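PDB 2Q7S: N-formylglutamate amidohydrolase from Ralstonia eutropha, which binds a zinc ion and is probably a metal-dependent hydrolase acting on an amide bond, perhaps that of N-formylglutamate. Local coordinates for residues 151-154 / 155-159; 213-217 / 218-222; 251-254 / 255-259; 282-285 / 286-290. One frame throughout, in Å; residues are numbered along the deposited sequence.

Interaction 1. Residues 151-154 / 155-159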
loop_
_atom_site.group_PDB
_atom_site.type_symbol
_atom_site.label_atom_id
_atom_site.label_comp_id
_atom_site.label_asym_id
_atom_site.label_seq_id
_atom_site.Cartn_x
_atom_site.Cartn_y
_atom_site.Cartn_z
ATOM N N ALA A 151 -7.040 12.427 2.333
ATOM C CA ALA A 151 -5.651 12.959 2.405
ATOM C C ALA A 151 -4.945 12.569 1.125
ATOM O O ALA A 151 -4.252 13.400 0.545
ATOM C CB ALA A 151 -4.886 12.412 3.600
ATOM N N LEU A 152 -5.132 11.311 0.688
ATOM C CA LEU A 152 -4.529 10.806 -0.591
ATOM C C LEU A 152 -5.040 11.601 -1.785
ATOM O O LEU A 152 -4.265 12.051 -2.627
ATOM C CB LEU A 152 -4.770 9.320 -0.809
ATOM C CG LEU A 152 -4.126 8.649 -2.047
ATOM C CD1 LEU A 152 -2.561 8.819 -2.059
ATOM C CD2 LEU A 152 -4.516 7.217 -2.125
ATOM N N THR A 153 -6.354 11.739 -1.891
ATOM C CA THR A 153 -6.983 12.598 -2.938
ATOM C C THR A 153 -6.415 14.010 -2.967
ATOM O O THR A 153 -6.073 14.558 -4.027
ATOM C CB THR A 153 -8.520 12.601 -2.751
ATOM O OG1 THR A 153 -8.966 11.249 -2.912
ATOM C CG2 THR A 153 -9.261 13.521 -3.791
ATOM N N GLU A 154 -6.344 14.624 -1.793
ATOM C CA GLU A 154 -5.878 15.999 -1.688
ATOM C C GLU A 154 -4.472 16.069 -2.186
ATOM O O GLU A 154 -4.131 17.013 -2.859
ATOM C CB GLU A 154 -5.984 16.503 -0.234
ATOM C CG GLU A 154 -5.317 17.808 0.035
ATOM C CD GLU A 154 -5.884 18.971 -0.792
ATOM O OE1 GLU A 154 -7.103 18.996 -1.063
ATOM O OE2 GLU A 154 -5.084 19.854 -1.196
ATOM N N ALA A 155 -3.633 15.086 -1.858
ATOM C CA ALA A 155 -2.222 15.097 -2.301
ATOM C C ALA A 155 -2.098 14.837 -3.792
ATOM O O ALA A 155 -1.362 15.497 -4.514
ATOM C CB ALA A 155 -1.346 14.049 -1.477
ATOM N N VAL A 156 -2.865 13.904 -4.288
ATOM C CA VAL A 156 -2.772 13.552 -5.712
ATOM C C VAL A 156 -3.320 14.712 -6.584
ATOM O O VAL A 156 -2.674 15.149 -7.516
ATOM C CB VAL A 156 -3.530 12.250 -5.971
ATOM C CG1 VAL A 156 -3.726 12.001 -7.478
ATOM C CG2 VAL A 156 -2.733 11.038 -5.297
ATOM N N GLU A 157 -4.510 15.212 -6.252
ATOM C CA GLU A 157 -5.124 16.292 -7.012
ATOM C C GLU A 157 -4.406 17.641 -6.852
ATOM O O GLU A 157 -4.417 18.433 -7.775
ATOM C CB GLU A 157 -6.591 16.422 -6.646
ATOM C CG GLU A 157 -7.426 15.223 -6.973
ATOM C CD GLU A 157 -7.383 14.843 -8.440
ATOM O OE1 GLU A 157 -7.418 15.731 -9.335
ATOM O OE2 GLU A 157 -7.339 13.628 -8.692
ATOM N N GLY A 158 -3.872 17.923 -5.675
ATOM C CA GLY A 158 -3.064 19.066 -5.457
ATOM C C GLY A 158 -1.806 19.061 -6.332
ATOM O O GLY A 158 -1.506 20.050 -6.966
ATOM N N ALA A 159 -1.069 17.952 -6.317
ATOM C CA ALA A 159 0.056 17.746 -7.184
ATOM C C ALA A 159 -0.293 17.985 -8.643
ATOM O O ALA A 159 0.387 18.737 -9.328
ATOM C CB ALA A 159 0.635 16.316 -6.995
#

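Interaction 2. Residues 213-217 / 218-222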
loop_
_atom_site.group_PDB
_atom_site.type_symbol
_atom_site.label_atom_id
_atom_site.label_comp_id
_atom_site.label_asym_id
_atom_site.label_seq_id
_atom_site.Cartn_x
_atom_site.Cartn_y
_atom_site.Cartn_z
ATOM N N ARG A 213 15.261 -1.129 -13.326
ATOM C CA ARG A 213 16.688 -1.074 -13.656
ATOM C C ARG A 213 17.518 -0.676 -12.437
ATOM O O ARG A 213 18.519 -1.310 -12.121
ATOM C CB ARG A 213 16.911 -0.076 -14.798
ATOM C CG ARG A 213 18.381 0.224 -15.139
ATOM C CD ARG A 213 18.506 1.052 -16.418
ATOM N NE ARG A 213 17.831 2.365 -16.348
ATOM C CZ ARG A 213 16.754 2.745 -17.064
ATOM N NH1 ARG A 213 16.168 1.926 -17.958
ATOM N NH2 ARG A 213 16.249 3.971 -16.891
ATOM N N GLU A 214 17.101 0.367 -11.742
ATOM C CA GLU A 214 17.833 0.817 -10.532
ATOM C C GLU A 214 17.885 -0.291 -9.466
ATOM O O GLU A 214 18.931 -0.560 -8.921
ATOM C CB GLU A 214 17.215 2.106 -9.974
ATOM C CG GLU A 214 17.432 3.319 -10.906
ATOM C CD GLU A 214 18.883 3.789 -10.922
ATOM O OE1 GLU A 214 19.510 3.742 -9.842
ATOM O OE2 GLU A 214 19.397 4.175 -12.011
ATOM N N LEU A 215 16.761 -0.979 -9.216
ATOM C CA LEU A 215 16.731 -2.064 -8.234
ATOM C C LEU A 215 17.532 -3.282 -8.626
ATOM O O LEU A 215 18.249 -3.820 -7.799
ATOM C CB LEU A 215 15.268 -2.480 -7.909
ATOM C CG LEU A 215 14.531 -1.421 -7.088
ATOM C CD1 LEU A 215 13.154 -1.833 -6.863
ATOM C CD2 LEU A 215 15.206 -1.103 -5.749
ATOM N N ARG A 216 17.421 -3.733 -9.887
ATOM C CA ARG A 216 18.298 -4.806 -10.399
ATOM C C ARG A 216 19.777 -4.438 -10.374
ATOM O O ARG A 216 20.611 -5.276 -10.126
ATOM C CB ARG A 216 17.891 -5.225 -11.824
ATOM C CG ARG A 216 16.579 -5.936 -11.862
ATOM C CD ARG A 216 16.126 -6.144 -13.290
ATOM N NE ARG A 216 14.962 -7.005 -13.312
ATOM C CZ ARG A 216 14.252 -7.287 -14.408
ATOM N NH1 ARG A 216 14.531 -6.722 -15.577
ATOM N NH2 ARG A 216 13.212 -8.097 -14.317
ATOM N N GLU A 217 20.112 -3.187 -10.594
ATOM C CA GLU A 217 21.524 -2.783 -10.497
ATOM C C GLU A 217 22.081 -2.892 -9.074
ATOM O O GLU A 217 23.256 -3.104 -8.910
ATOM C CB GLU A 217 21.734 -1.393 -11.113
ATOM C CG GLU A 217 21.575 -1.455 -12.634
ATOM C CD GLU A 217 21.840 -0.138 -13.378
ATOM O OE1 GLU A 217 22.211 0.863 -12.724
ATOM O OE2 GLU A 217 21.664 -0.135 -14.629
ATOM N N LYS A 218 21.216 -2.808 -8.062
ATOM C CA LYS A 218 21.617 -2.873 -6.645
ATOM C C LYS A 218 21.574 -4.318 -6.130
ATOM O O LYS A 218 21.889 -4.591 -4.970
ATOM C CB LYS A 218 20.704 -1.973 -5.792
ATOM C CG LYS A 218 20.860 -0.454 -6.054
ATOM C CD LYS A 218 19.605 0.333 -5.647
ATOM C CE LYS A 218 19.753 1.876 -5.605
ATOM N NZ LYS A 218 20.410 2.451 -6.841
ATOM N N GLY A 219 21.152 -5.234 -6.997
ATOM C CA GLY A 219 21.214 -6.647 -6.720
ATOM C C GLY A 219 19.894 -7.302 -6.401
ATOM O O GLY A 219 19.871 -8.473 -6.068
ATOM N N TYR A 220 18.801 -6.553 -6.477
ATOM C CA TYR A 220 17.468 -7.088 -6.123
ATOM C C TYR A 220 16.855 -7.730 -7.365
ATOM O O TYR A 220 17.150 -7.346 -8.484
ATOM C CB TYR A 220 16.570 -5.956 -5.596
ATOM C CG TYR A 220 17.095 -5.294 -4.338
ATOM C CD1 TYR A 220 16.950 -5.905 -3.106
ATOM C CD2 TYR A 220 17.799 -4.099 -4.401
ATOM C CE1 TYR A 220 17.413 -5.295 -1.959
ATOM C CE2 TYR A 220 18.304 -3.490 -3.266
ATOM C CZ TYR A 220 18.120 -4.098 -2.039
ATOM O OH TYR A 220 18.607 -3.541 -0.870
ATOM N N THR A 221 16.019 -8.724 -7.172
ATOM C CA THR A 221 15.216 -9.286 -8.255
ATOM C C THR A 221 13.930 -8.482 -8.311
ATOM O O THR A 221 13.451 -7.973 -7.270
ATOM C CB THR A 221 14.958 -10.799 -8.029
ATOM O OG1 THR A 221 14.332 -10.988 -6.758
ATOM C CG2 THR A 221 16.321 -11.562 -8.066
ATOM N N VAL A 222 13.437 -8.269 -9.532
ATOM C CA VAL A 222 12.238 -7.454 -9.772
ATOM C C VAL A 222 11.357 -8.255 -10.746
ATOM O O VAL A 222 11.867 -8.797 -11.724
ATOM C CB VAL A 222 12.573 -6.035 -10.338
ATOM C CG1 VAL A 222 11.306 -5.187 -10.551
ATOM C CG2 VAL A 222 13.572 -5.296 -9.440
HETATM O O HOH W 1 18.998 4.411 -7.397
HETATM O O HOH W 2 15.112 -9.364 -11.687
#

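Interaction 3. Residues 251-254 / 255-259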
loop_
_atom_site.group_PDB
_atom_site.type_symbol
_atom_site.label_atom_id
_atom_site.label_comp_id
_atom_site.label_asym_id
_atom_site.label_seq_id
_atom_site.Cartn_x
_atom_site.Cartn_y
_atom_site.Cartn_z
ATOM N N ILE A 251 7.575 -5.162 -1.538
ATOM C CA ILE A 251 8.861 -5.606 -1.073
ATOM C C ILE A 251 8.745 -6.930 -0.292
ATOM O O ILE A 251 8.021 -7.029 0.716
ATOM C CB ILE A 251 9.481 -4.505 -0.136
ATOM C CG1 ILE A 251 9.630 -3.180 -0.878
ATOM C CG2 ILE A 251 10.803 -4.905 0.453
ATOM C CD1 ILE A 251 10.202 -2.100 -0.022
ATOM N N ARG A 252 9.515 -7.931 -0.703
ATOM C CA ARG A 252 9.609 -9.198 0.033
ATOM C C ARG A 252 10.129 -8.910 1.475
ATOM O O ARG A 252 11.246 -8.479 1.708
ATOM C CB ARG A 252 10.535 -10.163 -0.709
ATOM C CG ARG A 252 10.419 -11.640 -0.375
ATOM C CD ARG A 252 11.169 -12.489 -1.417
ATOM N NE ARG A 252 12.617 -12.247 -1.461
ATOM C CZ ARG A 252 13.504 -12.932 -0.738
ATOM N NH1 ARG A 252 13.104 -13.855 0.123
ATOM N NH2 ARG A 252 14.792 -12.688 -0.862
ATOM N N ARG A 253 9.294 -9.210 2.446
ATOM C CA ARG A 253 9.500 -8.884 3.854
ATOM C C ARG A 253 10.797 -9.330 4.496
ATOM O O ARG A 253 11.350 -8.552 5.284
ATOM C CB ARG A 253 8.295 -9.397 4.680
ATOM C CG ARG A 253 7.110 -8.457 4.610
ATOM C CD ARG A 253 5.845 -9.117 5.165
ATOM N NE ARG A 253 4.639 -8.354 4.880
ATOM C CZ ARG A 253 3.418 -8.852 5.096
ATOM N NH1 ARG A 253 3.296 -10.046 5.624
ATOM N NH2 ARG A 253 2.360 -8.143 4.829
ATOM N N PRO A 254 11.303 -10.560 4.174
ATOM C CA PRO A 254 12.570 -11.038 4.744
ATOM C C PRO A 254 13.724 -10.103 4.505
ATOM O O PRO A 254 14.656 -10.072 5.301
ATOM C CB PRO A 254 12.803 -12.401 4.064
ATOM C CG PRO A 254 11.539 -12.858 3.700
ATOM C CD PRO A 254 10.717 -11.598 3.319
ATOM N N LEU A 255 13.625 -9.313 3.443
ATOM C CA LEU A 255 14.617 -8.288 3.121
ATOM C C LEU A 255 14.860 -7.262 4.226
ATOM O O LEU A 255 15.879 -6.599 4.226
ATOM C CB LEU A 255 14.208 -7.534 1.857
ATOM C CG LEU A 255 14.188 -8.313 0.536
ATOM C CD1 LEU A 255 13.811 -7.369 -0.583
ATOM C CD2 LEU A 255 15.526 -8.920 0.271
ATOM N N TYR A 256 13.897 -7.061 5.116
ATOM C CA TYR A 256 14.032 -6.016 6.128
ATOM C C TYR A 256 13.546 -6.341 7.534
ATOM O O TYR A 256 13.959 -5.668 8.467
ATOM C CB TYR A 256 13.354 -4.726 5.628
ATOM C CG TYR A 256 11.857 -4.741 5.596
ATOM C CD1 TYR A 256 11.179 -5.163 4.469
ATOM C CD2 TYR A 256 11.134 -4.306 6.680
ATOM C CE1 TYR A 256 9.793 -5.129 4.426
ATOM C CE2 TYR A 256 9.767 -4.298 6.675
ATOM C CZ TYR A 256 9.087 -4.705 5.522
ATOM O OH TYR A 256 7.710 -4.673 5.516
HETATM N N MSE A 257 12.717 -7.373 7.696
HETATM C CA MSE A 257 12.196 -7.741 9.009
HETATM C C MSE A 257 12.125 -9.237 9.188
HETATM O O MSE A 257 12.195 -10.012 8.213
HETATM C CB MSE A 257 10.805 -7.150 9.227
HETATM C CG MSE A 257 9.862 -7.522 8.148
HETATM SE SE MSE A 257 8.000 -6.984 8.430
HETATM C CE MSE A 257 7.154 -8.658 8.860
ATOM N N GLU A 258 11.958 -9.618 10.447
ATOM C CA GLU A 258 11.716 -11.004 10.828
ATOM C C GLU A 258 10.218 -11.222 10.883
ATOM O O GLU A 258 9.514 -10.609 11.685
ATOM C CB GLU A 258 12.351 -11.310 12.179
ATOM C CG GLU A 258 13.842 -11.192 12.179
ATOM C CD GLU A 258 14.481 -12.195 11.229
ATOM O OE1 GLU A 258 14.111 -13.391 11.317
ATOM O OE2 GLU A 258 15.334 -11.799 10.405
ATOM N N GLU A 259 9.723 -12.083 10.006
ATOM C CA GLU A 259 8.273 -12.228 9.826
ATOM C C GLU A 259 7.535 -12.681 11.088
ATOM O O GLU A 259 6.393 -12.294 11.319
ATOM C CB GLU A 259 7.970 -13.130 8.624
ATOM C CG GLU A 259 8.478 -12.524 7.261
ATOM C CD GLU A 259 7.607 -12.947 6.082
ATOM O OE1 GLU A 259 6.423 -12.507 6.097
ATOM O OE2 GLU A 259 8.078 -13.731 5.189
#

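Interaction 4. Residues 282-285 / 286-290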
loop_
_atom_site.group_PDB
_atom_site.type_symbol
_atom_site.label_atom_id
_atom_site.label_comp_id
_atom_site.label_asym_id
_atom_site.label_seq_id
_atom_site.Cartn_x
_atom_site.Cartn_y
_atom_site.Cartn_z
ATOM N N ILE A 282 14.078 8.798 -8.641
ATOM C CA ILE A 282 12.712 8.992 -9.074
ATOM C C ILE A 282 12.347 10.474 -9.032
ATOM O O ILE A 282 11.657 10.921 -9.908
ATOM C CB ILE A 282 11.708 8.204 -8.182
ATOM C CG1 ILE A 282 11.910 6.681 -8.301
ATOM C CG2 ILE A 282 10.228 8.573 -8.456
ATOM C CD1 ILE A 282 10.972 5.873 -7.337
ATOM N N ALA A 283 12.818 11.226 -8.021
ATOM C CA ALA A 283 12.517 12.662 -7.893
ATOM C C ALA A 283 13.055 13.393 -9.100
ATOM O O ALA A 283 12.383 14.230 -9.673
ATOM C CB ALA A 283 13.089 13.282 -6.580
ATOM N N GLU A 284 14.266 13.038 -9.505
ATOM C CA GLU A 284 14.908 13.593 -10.703
ATOM C C GLU A 284 14.116 13.289 -12.005
ATOM O O GLU A 284 13.941 14.155 -12.894
ATOM C CB GLU A 284 16.308 13.018 -10.816
ATOM C CG GLU A 284 17.275 13.527 -9.779
ATOM C CD GLU A 284 18.689 12.948 -9.961
ATOM O OE1 GLU A 284 18.800 11.712 -10.094
ATOM O OE2 GLU A 284 19.675 13.717 -9.995
ATOM N N TYR A 285 13.661 12.055 -12.115
ATOM C CA TYR A 285 12.839 11.635 -13.234
ATOM C C TYR A 285 11.515 12.435 -13.287
ATOM O O TYR A 285 11.161 12.975 -14.313
ATOM C CB TYR A 285 12.592 10.139 -13.157
ATOM C CG TYR A 285 11.717 9.639 -14.266
ATOM C CD1 TYR A 285 12.250 9.219 -15.473
ATOM C CD2 TYR A 285 10.342 9.635 -14.111
ATOM C CE1 TYR A 285 11.417 8.796 -16.483
ATOM C CE2 TYR A 285 9.525 9.225 -15.097
ATOM C CZ TYR A 285 10.052 8.801 -16.266
ATOM O OH TYR A 285 9.188 8.415 -17.232
ATOM N N VAL A 286 10.830 12.533 -12.160
ATOM C CA VAL A 286 9.622 13.348 -12.030
ATOM C C VAL A 286 9.811 14.822 -12.397
ATOM O O VAL A 286 8.983 15.363 -13.086
ATOM C CB VAL A 286 9.049 13.163 -10.593
ATOM C CG1 VAL A 286 8.048 14.240 -10.194
ATOM C CG2 VAL A 286 8.455 11.793 -10.520
ATOM N N ARG A 287 10.880 15.476 -11.907
ATOM C CA ARG A 287 11.138 16.878 -12.213
ATOM C C ARG A 287 11.353 17.061 -13.686
ATOM O O ARG A 287 10.940 18.059 -14.268
ATOM C CB ARG A 287 12.380 17.409 -11.456
ATOM C CG ARG A 287 12.718 18.867 -11.725
ATOM C CD ARG A 287 13.683 19.438 -10.656
ATOM N NE ARG A 287 14.608 18.406 -10.256
ATOM C CZ ARG A 287 14.848 18.020 -9.011
ATOM N NH1 ARG A 287 14.308 18.624 -7.961
ATOM N NH2 ARG A 287 15.692 17.039 -8.819
ATOM N N ARG A 288 12.056 16.129 -14.292
ATOM C CA ARG A 288 12.277 16.181 -15.743
ATOM C C ARG A 288 11.044 15.870 -16.605
ATOM O O ARG A 288 11.028 16.155 -17.809
ATOM C CB ARG A 288 13.388 15.213 -16.108
ATOM C CG ARG A 288 14.758 15.621 -15.598
ATOM C CD ARG A 288 15.701 14.430 -15.675
ATOM N NE ARG A 288 17.025 14.720 -15.123
ATOM C CZ ARG A 288 17.890 13.792 -14.707
ATOM N NH1 ARG A 288 17.606 12.492 -14.809
ATOM N NH2 ARG A 288 19.060 14.167 -14.189
ATOM N N GLY A 289 10.019 15.277 -16.002
ATOM C CA GLY A 289 8.811 14.909 -16.713
ATOM C C GLY A 289 7.715 15.946 -16.631
ATOM O O GLY A 289 6.742 15.837 -17.353
ATOM N N VAL A 290 7.861 16.949 -15.769
ATOM C CA VAL A 290 6.834 17.990 -15.611
ATOM C C VAL A 290 6.932 19.027 -16.722
ATOM O O VAL A 290 8.018 19.565 -16.989
ATOM C CB VAL A 290 6.943 18.726 -14.244
ATOM C CG1 VAL A 290 6.056 20.004 -14.239
ATOM C CG2 VAL A 290 6.572 17.797 -13.100
ATOM O OXT VAL A 290 5.913 19.360 -17.355
#

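Interaction 1. Residues 151-154 / 155-159
L152 and V156, one helical turn apart, lie side by side and point the same way, with L152 CD1 meeting V156 CG2 at 3.9 Å. With CG1 anti to the backbone N (chi1 168°), V156 keeps CG2 beside that N, and the methyl packs 3.2 Å from L152 O. V156 N donates to L152 O at 2.9 Å, the donor lying nearly in line with the carbonyl.

About 100° further round the helix, T153 and E157 repeat the pattern on a polar face. T153 CG2 touches E157 CG at 4.0 Å, two aliphatic groups alongside each other, while the polar ends go their own ways: T153 OG1 bonds back to H149 O, and E157, bent at chi2, carries its carboxylate to a salt bridge with R244. Beneath them E157 N donates to T153 O at 2.8 Å with an N-H...O angle of 166°. The bonds from A155 N to A151 O and from G158 N to E154 O, both 3.0 Å, complete four successive i to i+4 links and identify a regular alpha helix.

The apolar side of this part of helix 134-163 lies on the central sheet: L152, A155 and V156 touch V27 of strand 26-30, A151 and L152 reach L73 of strand 71-75, and L152 also meets H168 of strand 166-174 and L233 and I237 of helix 233-237.

Interaction 2. Residues 213-217 / 218-222
R216 reaches past the end of its helix to V222, and its side chain can be followed atom by atom. R216 CB lies 4.0 Å from Y220 O. R216 CG is anti to the carbonyl carbon (chi1 -69°) and packs against V222 CG2 at 3.9 Å. From there the chain runs extended to NE, which gives a weak hydrogen bond to a water that also accepts from V222 N. At the tip, R216 NH2 donates to V222 O at 3.0 Å, from above the carbonyl plane and with an N-H...O angle of 158°. The residue thus serves both polar backbone atoms of V222, one directly and the other, weakly, through water.

L215 lies under the same turn. L215 CB meets V222 CG2 at 3.6 Å, and the L215 carbonyl oxygen accepts from K218 N and Y220 N, which arrive from opposite faces of the carbonyl plane; the edge of the Y220 ring also lies against it. On the flank, K218 NZ forms a weak salt bridge of 3.4 Å with E214 OE1, bridged as well by a water bonded to both. Y220 OH is held by D274 of helix 267-289.

The chain leaves helical geometry at G219, whose phi of 106° would press a CB against the preceding carbonyl oxygen. G219 N donates to R216 O, and Y220 N to L215 O at 3.1 Å. A positive phi at this position with two bonds back into the last turn defines a Schellman motif, here ending helix 205-217 and leading into edge strand 222-224 of the mixed sheet.

Interaction 3. Residues 251-254 / 255-259
R253 O is the main acceptor of this turn, gripped by two backbone donors. M257 N binds R253 O at 3.0 Å, whereas Y256 N, also 3.0 Å from R253 O, comes from above the carbonyl plane with an N-H...O angle of 171°. One residue earlier, R252 O accepts from L255 N at 3.1 Å, and the chain winds through a short 3-10 turn.

The Y256 ring covers the same oxygen. Y256 has its CG between the backbone N and the carbonyl carbon (chi1 72°), which lays one ring face over R253 O, with Y256 CD1 at 3.5 Å. Its hydroxyl pairs with T56 O and S173 OG. The extended R253 chain runs alongside the ring, its guanidinium almost perpendicular to it, and M257, a selenomethionine, lies alongside R253, its CE 3.9 Å from R253 CD. E259 crosses the arginine at about a right angle, E259 OE1 being 3.6 Å from R253 CD; R253 NH1 and E259 OE1, 4.0 Å apart, are oppositely charged neighbours too distant for a salt bridge. The polar partners of R253 are instead S173 OG at NE and D55, a zinc ligand, which forms a salt bridge with NH2. This second-shell arginine probably helps to orient D55. E259 OE2 is satisfied by N176 N, and R252 by D192 and N176.

On the apolar side, I251 CG2 lies 4.0 Å from L255 CD1. The turn links inner strand 244-252, bonded beside strand 166-174, to the short, weakly bonded strand 257-258, while I251 and Y256 pack against helices 58-61 and 267-289.

Interaction 4. Residues 282-285 / 286-290
R288 turns its CG beside the backbone N (chi1 -68°) and then extends to NE, a path that carries the chain back along the helix over E284. R288 CG and CD pass 3.2 and 3.3 Å from E284 O, and E284 CB stands 4.2 Å above the centre of the R288 guanidinium plane. Contact is therefore aliphatic carbon against a flat cationic face; E284 OE2 and R288 NH2, 4.3 Å apart and with the oxygen well out of that plane, attract at most by charge.

R287 takes the other course, CG anti to N (chi1 180°) and a bend at chi3. The edge of its guanidinium faces E284 CG, with R287 NH2 4.0 Å away, and NH1 makes a salt bridge to E22. On the buried side I282 CG2 meets V286 CG2 at 4.2 Å, and V286 N donates to I282 O at 2.9 Å, the N-H...O angle 174°.

Y285 lies against helix 205-217 and hydrogen-bonds E204 through its hydroxyl. With R287 N bonded to A283 O and R288 N to E284 O, the i to i+4 pattern continues; the helix, apolar on one side and charged on the other, is amphipathic, here the C-terminal helix 267-289 covering W167 and L169 of strand 166-174.

Only interaction 3 adjoins the metal site: the R253 side chain is about 3 Å from that of D55 and about 6 Å from the zinc ion. Interaction 1 sits farther off, the L152 side chain about 13 Å from the ion, and its centre is 30 Å from that of interaction 3, on the opposite side of the chain's centre. Interactions 2 and 3 touch directly through Y220 CD1 and L255 CD1, 4.3 Å apart. Helix 267-289 connects interactions 2, 3 and 4, since I251, Y256 and Y220 all pack on L271, while its last turns form interaction 4, whose nearest atoms are about 7 Å from both interaction 1 and interaction 2.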